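Predicted ATPase of the ABC class (Vibrio vulnificus, PDB 5D6A) binds the ATP analogue AMP-PNP and probably hydrolyses ATP as an ATPase of the ABC class, its cellular role being undetermined. Local coordinates at residues K37-Y43 against P147-I153; A235-V241 against T252-P257; V515-L519 against Q532-L537. All blocks are in the same frame, centred on the assembly; numbering follows the deposited sequence.

Overall arrangement
The three contacts follow one another along the chain, in three separate parts of the protein. Contact 1 joins the loop after helix 23-33 to the small hairpin of strands 148-149 and 152-153 in the N-terminal region of the ABC-class ATPase. Contact 2 lies in the P-loop domain, on the hairpin of strands 240-245 and 249-257, with the side chain of L254 about 12 Å from bound AMP-PNP. Contact 3 packs helices 506-519 and 529-536 of the MRB1590-type C-terminal domain. Centres of contacts 1 and 2 are 62 Å apart; the centre of contact 3 is about 40 Å from that of contact 1 and about 38 Å from that of contact 2. None touches another.

Contact 1 (K37-Y43 against P147-I153); sequences KQNYRAY and PAEGRDI
The phenol of Y43 is held in two ways at once: its hydroxyl bonds to a backbone carbonyl while I153 lies over a face of its ring. Y43 OH donates to P147 O at 2.7 Å, the oxygen meeting the carbonyl in its plane at a C=O...O angle of 149°. I153 makes the second hold. CD1 sits 3.8 Å from the centroid of the Y43 ring, only 21° off the normal, a CH-pi contact shifted toward the rim, and CG2 reaches forward to the phenol end. The two side chains slide past each other in opposite directions. With CG1 anti to the carbonyl carbon (chi1 -62°) and CD1 extended beyond it, the isoleucine spans the ring from CG2 near CZ to CD1 near CG; the same CD1 also meets A42 CB at 3.7 Å. Backbone bonds hold I153 by both its N-H and its carbonyl: I153 N donates to Q38 O at 2.9 Å and K37 N donates to I153 O at the same length. Beside this pair, the Y40 ring brings its CD1 edge to A148 CB at 3.7 Å, while its hydroxyl bonds to L146 O just before the hairpin. R151 bends at its second torsion, laying CG and CD beside Y40 CB, with its CG 3.7 Å from N39 OD1; its guanidinium is salt-bridged to D65, and R151 of the second subunit packs against this R151. Helix 155-172 adds cover, A158 touching Y43. The loop after helix 23-33 is thus fastened to the small hairpin by backbone bonds and tyrosine side chains, and the chemistry implies that the Y43 hydroxyl is satisfied by a carbonyl while one ring face is covered by I153.

Contact 2 (A235-V241 against T252-P257); sequences APESLQV and TGLGIP
L239 and L254 meet because each turns its CG anti to its own backbone N (chi1 -162° and 172°), so that L239 CD2 and L254 CD1 come within 3.7 Å as the two side chains cross at a slant. They meet at the open end of an antiparallel beta hairpin in the P-loop domain, L239 just before its first strand, 240-245, and L254 in its second, 249-257. Strand 240-245 forms one edge of a four-stranded antiparallel sheet, with 249-257 next to it. Three backbone bonds join the two segments. V241 and G253 form a hydrogen-bonded pair, V241 N to G253 O and G253 N to V241 O, both 3.0 Å, and the register continues with the longer bond from G255 N to L239 O at 3.3 Å. Q240 and L254 are the non-hydrogen-bonded pair between them, and their side chains diverge: the extended side chain of Q240 reaches across to T252, NE2 lying 3.2 Å from T252 CG2. The hydroxyl of T252 bonds instead to T242. Ahead of the strand, A235 sets its methyl against L254, CB to CB at 3.6 Å, so L254 is flanked by A235 and L239. Strand 421-425 covers this apolar patch through I423, which touches both leucines, and N421 touches L239 and P257. On the other face of the hairpin V241 packs against L206 and F209 of strand 206-211, which pairs with the far side of 249-257. There the lack of a side chain at G255 lets the valine close in, and V241 CG2 rests 3.4 Å from G255 CA.

Contact 3 (V515-L519 against Q532-L537); sequences VWYQL and QISELL. Unlike the reference sequence in segment 532-537: S534 (reference Asn).
L519 and L536 meet through their branch ends, L519 CD2 lying 3.6 Å from L536 CD1, the two chains meeting at an oblique angle. Both leucines have CG anti to the carbonyl carbon (chi1 -64° in each) and a nearly straight chi2, the extended conformation that carries a methyl out from each helix toward the other. The same L519 CD2 is shared: it also lies 3.4 Å from Q532 OE1, whose chain leaves with CG anti to the backbone N and stretches out over the leucine, and it reaches I533 CG1. V515 spreads its two methyls to separate partners. CG1, anti to the backbone N (chi1 167°), meets I533 CG2 at 4.2 Å, while CG2 meets L537 CD2 at 3.7 Å, each pair crossing at about a right angle. Q518, extended beyond CG, slides along L536 in the opposite direction and brings OE1 to 4.0 Å from L536 CD2. No hydrogen bond links the two segments. Outside them, M545 touches V515, L469 of helix 468-475 touches L519, and V559 and M560 of helix 556-564 touch I533. The segment axes approach to 10.9 Å at 113°, so this is a steeply crossed helix pair, its aliphatic side chains forming part of the hydrophobic core of the MRB1590-type C-terminal domain.

Contact 1 (K37-Y43 against P147-I153)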
loop_
_atom_site.group_PDB
_atom_site.type_symbol
_atom_site.label_atom_id
_atom_site.label_comp_id
_atom_site.label_asym_id
_atom_site.label_seq_id
_atom_site.Cartn_x
_atom_site.Cartn_y
_atom_site.Cartn_z
ATOM N N LYS A 37 21.046 -36.476 12.449
ATOM C CA LYS A 37 22.141 -36.074 11.549
ATOM C C LYS A 37 21.946 -36.396 10.060
ATOM O O LYS A 37 22.869 -36.214 9.264
ATOM C CB LYS A 37 23.489 -36.641 12.030
ATOM C CG LYS A 37 23.983 -36.041 13.334
ATOM C CD LYS A 37 25.354 -36.584 13.705
ATOM C CE LYS A 37 25.873 -35.954 14.987
ATOM N NZ LYS A 37 27.228 -36.458 15.340
ATOM N N GLN A 38 20.757 -36.853 9.678
ATOM C CA GLN A 38 20.495 -37.150 8.271
ATOM C C GLN A 38 20.064 -35.878 7.543
ATOM O O GLN A 38 19.826 -34.846 8.170
ATOM C CB GLN A 38 19.434 -38.240 8.131
ATOM C CG GLN A 38 19.865 -39.581 8.702
ATOM C CD GLN A 38 18.864 -40.686 8.428
ATOM O OE1 GLN A 38 17.814 -40.459 7.823
ATOM N NE2 GLN A 38 19.187 -41.895 8.869
ATOM N N ASN A 39 19.971 -35.958 6.219
ATOM C CA ASN A 39 19.583 -34.809 5.402
ATOM C C ASN A 39 18.185 -34.320 5.793
ATOM O O ASN A 39 17.317 -35.122 6.139
ATOM C CB ASN A 39 19.630 -35.183 3.915
ATOM C CG ASN A 39 19.521 -33.977 2.999
ATOM O OD1 ASN A 39 19.771 -32.842 3.407
ATOM N ND2 ASN A 39 19.171 -34.223 1.743
ATOM N N TYR A 40 17.973 -33.006 5.731
ATOM C CA TYR A 40 16.686 -32.401 6.112
ATOM C C TYR A 40 15.515 -33.009 5.341
ATOM O O TYR A 40 14.373 -32.992 5.804
ATOM C CB TYR A 40 16.720 -30.887 5.885
ATOM C CG TYR A 40 15.610 -30.135 6.588
ATOM C CD1 TYR A 40 15.736 -29.778 7.926
ATOM C CD2 TYR A 40 14.447 -29.770 5.918
ATOM C CE1 TYR A 40 14.734 -29.087 8.581
ATOM C CE2 TYR A 40 13.439 -29.076 6.568
ATOM C CZ TYR A 40 13.590 -28.738 7.900
ATOM O OH TYR A 40 12.603 -28.046 8.563
ATOM N N ARG A 41 15.812 -33.536 4.158
ATOM C CA ARG A 41 14.811 -34.176 3.316
ATOM C C ARG A 41 14.145 -35.341 4.051
ATOM O O ARG A 41 12.971 -35.641 3.822
ATOM C CB ARG A 41 15.475 -34.693 2.036
ATOM C CG ARG A 41 14.511 -35.229 0.993
ATOM C CD ARG A 41 15.255 -35.839 -0.183
ATOM N NE ARG A 41 14.336 -36.247 -1.242
ATOM C CZ ARG A 41 13.615 -37.369 -1.236
ATOM N NH1 ARG A 41 13.678 -38.213 -0.208
ATOM N NH2 ARG A 41 12.808 -37.638 -2.256
ATOM N N ALA A 42 14.900 -35.985 4.941
ATOM C CA ALA A 42 14.411 -37.141 5.699
ATOM C C ALA A 42 13.140 -36.888 6.525
ATOM O O ALA A 42 12.427 -37.837 6.852
ATOM C CB ALA A 42 15.517 -37.691 6.591
ATOM N N TYR A 43 12.855 -35.631 6.871
ATOM C CA TYR A 43 11.632 -35.327 7.633
ATOM C C TYR A 43 10.358 -35.811 6.928
ATOM O O TYR A 43 9.336 -36.027 7.577
ATOM C CB TYR A 43 11.497 -33.831 7.947
ATOM C CG TYR A 43 12.239 -33.349 9.180
ATOM C CD1 TYR A 43 11.840 -33.756 10.450
ATOM C CD2 TYR A 43 13.282 -32.432 9.086
ATOM C CE1 TYR A 43 12.488 -33.304 11.586
ATOM C CE2 TYR A 43 13.933 -31.971 10.219
ATOM C CZ TYR A 43 13.533 -32.411 11.466
ATOM O OH TYR A 43 14.174 -31.958 12.595
ATOM N N PRO A 147 13.556 -28.160 13.454
ATOM C CA PRO A 147 14.945 -27.737 13.636
ATOM C C PRO A 147 15.994 -28.587 12.925
ATOM O O PRO A 147 15.716 -29.703 12.487
ATOM C CB PRO A 147 15.135 -27.860 15.145
ATOM C CG PRO A 147 14.289 -29.029 15.510
ATOM C CD PRO A 147 13.100 -28.995 14.582
ATOM N N ALA A 148 17.203 -28.037 12.845
ATOM C CA ALA A 148 18.331 -28.696 12.204
ATOM C C ALA A 148 19.587 -27.855 12.410
ATOM O O ALA A 148 19.496 -26.661 12.699
ATOM C CB ALA A 148 18.057 -28.882 10.718
ATOM N N GLU A 149 20.753 -28.483 12.262
ATOM C CA GLU A 149 22.033 -27.779 12.411
ATOM C C GLU A 149 22.496 -27.285 11.039
ATOM O O GLU A 149 23.521 -27.719 10.513
ATOM C CB GLU A 149 23.091 -28.680 13.076
ATOM C CG GLU A 149 23.342 -30.015 12.381
ATOM C CD GLU A 149 24.443 -30.839 13.031
ATOM O OE1 GLU A 149 24.955 -30.429 14.094
ATOM O OE2 GLU A 149 24.797 -31.903 12.476
ATOM N N GLY A 150 21.727 -26.359 10.475
ATOM C CA GLY A 150 22.003 -25.825 9.148
ATOM C C GLY A 150 21.161 -26.596 8.151
ATOM O O GLY A 150 20.345 -26.017 7.432
ATOM N N ARG A 151 21.365 -27.912 8.119
ATOM C CA ARG A 151 20.601 -28.786 7.227
ATOM C C ARG A 151 20.445 -30.192 7.819
ATOM O O ARG A 151 19.475 -30.885 7.523
ATOM C CB ARG A 151 21.283 -28.879 5.865
ATOM C CG ARG A 151 20.404 -29.414 4.741
ATOM C CD ARG A 151 19.342 -28.396 4.348
ATOM N NE ARG A 151 18.636 -28.775 3.125
ATOM C CZ ARG A 151 17.709 -28.028 2.524
ATOM N NH1 ARG A 151 17.130 -28.464 1.411
ATOM N NH2 ARG A 151 17.359 -26.847 3.026
ATOM N N ASP A 152 21.407 -30.619 8.637
ATOM C CA ASP A 152 21.331 -31.936 9.268
ATOM C C ASP A 152 20.272 -31.916 10.372
ATOM O O ASP A 152 20.225 -30.996 11.188
ATOM C CB ASP A 152 22.693 -32.360 9.827
ATOM C CG ASP A 152 23.765 -32.452 8.753
ATOM O OD1 ASP A 152 23.478 -32.116 7.585
ATOM O OD2 ASP A 152 24.899 -32.857 9.084
ATOM N N ILE A 153 19.433 -32.946 10.386
ATOM C CA ILE A 153 18.331 -33.044 11.342
ATOM C C ILE A 153 18.752 -33.252 12.796
ATOM O O ILE A 153 19.571 -34.119 13.103
ATOM C CB ILE A 153 17.369 -34.192 10.953
ATOM C CG1 ILE A 153 16.753 -33.921 9.576
ATOM C CG2 ILE A 153 16.284 -34.368 12.011
ATOM C CD1 ILE A 153 15.792 -34.990 9.097
#

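Contact 2 (A235-V241 against T252-P257)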
loop_
_atom_site.group_PDB
_atom_site.type_symbol
_atom_site.label_atom_id
_atom_site.label_comp_id
_atom_site.label_asym_id
_atom_site.label_seq_id
_atom_site.Cartn_x
_atom_site.Cartn_y
_atom_site.Cartn_z
ATOM N N ALA A 235 -23.051 9.444 23.511
ATOM C CA ALA A 235 -24.021 9.798 22.492
ATOM C C ALA A 235 -24.922 10.930 22.961
ATOM O O ALA A 235 -25.180 11.068 24.159
ATOM C CB ALA A 235 -24.860 8.584 22.131
ATOM N N PRO A 236 -25.388 11.762 22.018
ATOM C CA PRO A 236 -26.318 12.823 22.379
ATOM C C PRO A 236 -27.701 12.208 22.564
ATOM O O PRO A 236 -28.145 11.435 21.710
ATOM C CB PRO A 236 -26.272 13.763 21.172
ATOM C CG PRO A 236 -25.848 12.908 20.025
ATOM C CD PRO A 236 -25.017 11.795 20.589
ATOM N N GLU A 237 -28.367 12.532 23.670
ATOM C CA GLU A 237 -29.691 11.969 23.972
ATOM C C GLU A 237 -30.629 11.980 22.772
ATOM O O GLU A 237 -31.383 11.033 22.557
ATOM C CB GLU A 237 -30.354 12.706 25.144
ATOM C CG GLU A 237 -29.643 12.534 26.480
ATOM C CD GLU A 237 -30.415 13.133 27.646
ATOM O OE1 GLU A 237 -31.548 13.628 27.436
ATOM O OE2 GLU A 237 -29.890 13.104 28.782
ATOM N N SER A 238 -30.571 13.054 21.995
ATOM C CA SER A 238 -31.418 13.207 20.820
ATOM C C SER A 238 -31.304 12.032 19.850
ATOM O O SER A 238 -32.256 11.719 19.134
ATOM C CB SER A 238 -31.055 14.502 20.093
ATOM O OG SER A 238 -31.863 14.690 18.947
ATOM N N LEU A 239 -30.144 11.383 19.842
ATOM C CA LEU A 239 -29.896 10.275 18.930
ATOM C C LEU A 239 -29.426 9.027 19.695
ATOM O O LEU A 239 -28.722 8.173 19.155
ATOM C CB LEU A 239 -28.849 10.727 17.910
ATOM C CG LEU A 239 -28.700 9.959 16.607
ATOM C CD1 LEU A 239 -30.013 9.945 15.842
ATOM C CD2 LEU A 239 -27.600 10.594 15.770
ATOM N N GLN A 240 -29.853 8.925 20.951
ATOM C CA GLN A 240 -29.484 7.818 21.837
ATOM C C GLN A 240 -30.465 6.650 21.759
ATOM O O GLN A 240 -31.677 6.848 21.643
ATOM C CB GLN A 240 -29.439 8.342 23.280
ATOM C CG GLN A 240 -29.305 7.298 24.383
ATOM C CD GLN A 240 -29.466 7.912 25.770
ATOM O OE1 GLN A 240 -29.061 9.051 26.009
ATOM N NE2 GLN A 240 -30.064 7.158 26.691
ATOM N N VAL A 241 -29.927 5.434 21.827
ATOM C CA VAL A 241 -30.738 4.213 21.832
ATOM C C VAL A 241 -30.141 3.257 22.853
ATOM O O VAL A 241 -28.969 3.377 23.211
ATOM C CB VAL A 241 -30.806 3.519 20.457
ATOM C CG1 VAL A 241 -31.388 4.461 19.414
ATOM C CG2 VAL A 241 -29.436 3.013 20.030
ATOM N N THR A 252 -26.495 1.389 26.728
ATOM C CA THR A 252 -26.900 2.634 26.086
ATOM C C THR A 252 -25.763 3.191 25.236
ATOM O O THR A 252 -24.597 3.138 25.633
ATOM C CB THR A 252 -27.321 3.679 27.136
ATOM O OG1 THR A 252 -28.432 3.176 27.892
ATOM C CG2 THR A 252 -27.719 4.990 26.473
ATOM N N GLY A 253 -26.108 3.722 24.066
ATOM C CA GLY A 253 -25.113 4.289 23.162
ATOM C C GLY A 253 -25.716 5.000 21.965
ATOM O O GLY A 253 -26.930 5.201 21.892
ATOM N N LEU A 254 -24.854 5.388 21.029
ATOM C CA LEU A 254 -25.281 6.067 19.813
ATOM C C LEU A 254 -25.906 5.088 18.837
ATOM O O LEU A 254 -25.280 4.098 18.457
ATOM C CB LEU A 254 -24.093 6.732 19.120
ATOM C CG LEU A 254 -24.398 7.315 17.736
ATOM C CD1 LEU A 254 -25.390 8.462 17.852
ATOM C CD2 LEU A 254 -23.128 7.772 17.036
ATOM N N GLY A 255 -27.133 5.377 18.424
ATOM C CA GLY A 255 -27.832 4.550 17.460
ATOM C C GLY A 255 -27.892 5.284 16.140
ATOM O O GLY A 255 -28.547 6.316 16.037
ATOM N N ILE A 256 -27.188 4.767 15.137
ATOM C CA ILE A 256 -27.182 5.374 13.809
ATOM C C ILE A 256 -28.298 4.732 12.992
ATOM O O ILE A 256 -28.161 3.596 12.537
ATOM C CB ILE A 256 -25.821 5.201 13.110
ATOM C CG1 ILE A 256 -24.739 5.930 13.913
ATOM C CG2 ILE A 256 -25.876 5.748 11.688
ATOM C CD1 ILE A 256 -23.338 5.771 13.366
ATOM N N PRO A 257 -29.406 5.463 12.793
ATOM C CA PRO A 257 -30.533 4.890 12.065
ATOM C C PRO A 257 -30.271 4.697 10.579
ATOM O O PRO A 257 -29.277 5.195 10.054
ATOM C CB PRO A 257 -31.641 5.925 12.274
ATOM C CG PRO A 257 -30.917 7.216 12.427
ATOM C CD PRO A 257 -29.611 6.893 13.092
#

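Contact 3 (V515-L519 against Q532-L537)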
loop_
_atom_site.group_PDB
_atom_site.type_symbol
_atom_site.label_atom_id
_atom_site.label_comp_id
_atom_site.label_asym_id
_atom_site.label_seq_id
_atom_site.Cartn_x
_atom_site.Cartn_y
_atom_site.Cartn_z
ATOM N N VAL A 515 -11.686 -19.910 -2.058
ATOM C CA VAL A 515 -13.079 -19.873 -2.495
ATOM C C VAL A 515 -13.044 -19.866 -4.015
ATOM O O VAL A 515 -13.813 -20.565 -4.667
ATOM C CB VAL A 515 -13.833 -18.638 -1.972
ATOM C CG1 VAL A 515 -15.166 -18.472 -2.688
ATOM C CG2 VAL A 515 -14.037 -18.744 -0.468
ATOM N N TRP A 516 -12.133 -19.068 -4.566
ATOM C CA TRP A 516 -11.923 -18.985 -6.014
ATOM C C TRP A 516 -11.621 -20.380 -6.547
ATOM O O TRP A 516 -12.163 -20.797 -7.570
ATOM C CB TRP A 516 -10.740 -18.059 -6.309
ATOM C CG TRP A 516 -10.996 -16.595 -6.049
ATOM C CD1 TRP A 516 -12.011 -16.046 -5.315
ATOM C CD2 TRP A 516 -10.136 -15.513 -6.405
ATOM N NE1 TRP A 516 -11.877 -14.681 -5.265
ATOM C CE2 TRP A 516 -10.726 -14.328 -5.916
ATOM C CE3 TRP A 516 -8.935 -15.425 -7.116
ATOM C CZ2 TRP A 516 -10.160 -13.072 -6.115
ATOM C CZ3 TRP A 516 -8.371 -14.177 -7.313
ATOM C CH2 TRP A 516 -8.985 -13.015 -6.814
ATOM N N TYR A 517 -10.760 -21.098 -5.828
ATOM C CA TYR A 517 -10.375 -22.460 -6.192
ATOM C C TYR A 517 -11.602 -23.351 -6.341
ATOM O O TYR A 517 -11.639 -24.218 -7.209
ATOM C CB TYR A 517 -9.413 -23.041 -5.143
ATOM C CG TYR A 517 -8.941 -24.453 -5.436
ATOM C CD1 TYR A 517 -7.870 -24.687 -6.296
ATOM C CD2 TYR A 517 -9.558 -25.554 -4.844
ATOM C CE1 TYR A 517 -7.434 -25.973 -6.566
ATOM C CE2 TYR A 517 -9.128 -26.845 -5.107
ATOM C CZ TYR A 517 -8.066 -27.052 -5.970
ATOM O OH TYR A 517 -7.639 -28.333 -6.237
ATOM N N GLN A 518 -12.604 -23.131 -5.493
ATOM C CA GLN A 518 -13.838 -23.920 -5.542
ATOM C C GLN A 518 -14.728 -23.490 -6.700
ATOM O O GLN A 518 -15.379 -24.328 -7.326
ATOM C CB GLN A 518 -14.602 -23.834 -4.219
ATOM C CG GLN A 518 -13.863 -24.472 -3.055
ATOM C CD GLN A 518 -14.650 -24.431 -1.764
ATOM O OE1 GLN A 518 -15.850 -24.153 -1.759
ATOM N NE2 GLN A 518 -13.977 -24.719 -0.657
ATOM N N LEU A 519 -14.759 -22.189 -6.981
ATOM C CA LEU A 519 -15.543 -21.671 -8.098
ATOM C C LEU A 519 -15.030 -22.286 -9.395
ATOM O O LEU A 519 -15.803 -22.578 -10.300
ATOM C CB LEU A 519 -15.448 -20.144 -8.176
ATOM C CG LEU A 519 -16.010 -19.326 -7.007
ATOM C CD1 LEU A 519 -15.690 -17.851 -7.196
ATOM C CD2 LEU A 519 -17.510 -19.534 -6.846
ATOM N N GLN A 532 -23.782 -17.673 -5.075
ATOM C CA GLN A 532 -23.019 -18.921 -5.087
ATOM C C GLN A 532 -21.968 -18.908 -3.981
ATOM O O GLN A 532 -21.849 -19.860 -3.214
ATOM C CB GLN A 532 -22.334 -19.119 -6.441
ATOM C CG GLN A 532 -21.695 -20.487 -6.621
ATOM C CD GLN A 532 -20.907 -20.605 -7.914
ATOM O OE1 GLN A 532 -20.505 -19.600 -8.512
ATOM N NE2 GLN A 532 -20.665 -21.840 -8.348
ATOM N N ILE A 533 -21.212 -17.815 -3.910
ATOM C CA ILE A 533 -20.168 -17.651 -2.898
ATOM C C ILE A 533 -20.750 -17.756 -1.492
ATOM O O ILE A 533 -20.174 -18.410 -0.618
ATOM C CB ILE A 533 -19.444 -16.297 -3.065
ATOM C CG1 ILE A 533 -18.660 -16.279 -4.382
ATOM C CG2 ILE A 533 -18.487 -16.051 -1.902
ATOM C CD1 ILE A 533 -18.134 -14.916 -4.774
ATOM N N SER A 534 -21.896 -17.113 -1.281
ATOM C CA SER A 534 -22.560 -17.135 0.018
ATOM C C SER A 534 -22.917 -18.568 0.425
ATOM O O SER A 534 -22.767 -18.950 1.587
ATOM C CB SER A 534 -23.820 -16.268 -0.021
ATOM O OG SER A 534 -24.453 -16.226 1.245
ATOM N N GLU A 535 -23.381 -19.353 -0.545
ATOM C CA GLU A 535 -23.754 -20.749 -0.308
ATOM C C GLU A 535 -22.534 -21.643 -0.062
ATOM O O GLU A 535 -22.626 -22.625 0.671
ATOM C CB GLU A 535 -24.586 -21.281 -1.477
ATOM C CG GLU A 535 -25.954 -20.623 -1.591
ATOM C CD GLU A 535 -26.729 -21.046 -2.829
ATOM O OE1 GLU A 535 -26.147 -21.716 -3.708
ATOM O OE2 GLU A 535 -27.925 -20.692 -2.925
ATOM N N LEU A 536 -21.399 -21.304 -0.671
ATOM C CA LEU A 536 -20.166 -22.074 -0.478
ATOM C C LEU A 536 -19.634 -21.887 0.939
ATOM O O LEU A 536 -19.043 -22.804 1.514
ATOM C CB LEU A 536 -19.092 -21.656 -1.485
ATOM C CG LEU A 536 -19.394 -21.909 -2.965
ATOM C CD1 LEU A 536 -18.319 -21.279 -3.836
ATOM C CD2 LEU A 536 -19.524 -23.395 -3.255
ATOM N N LEU A 537 -19.854 -20.696 1.493
ATOM C CA LEU A 537 -19.417 -20.361 2.846
ATOM C C LEU A 537 -20.569 -20.558 3.844
ATOM O O LEU A 537 -20.700 -19.807 4.815
ATOM C CB LEU A 537 -18.933 -18.908 2.883
ATOM C CG LEU A 537 -17.791 -18.534 1.927
ATOM C CD1 LEU A 537 -17.609 -17.025 1.874
ATOM C CD2 LEU A 537 -16.491 -19.228 2.311
#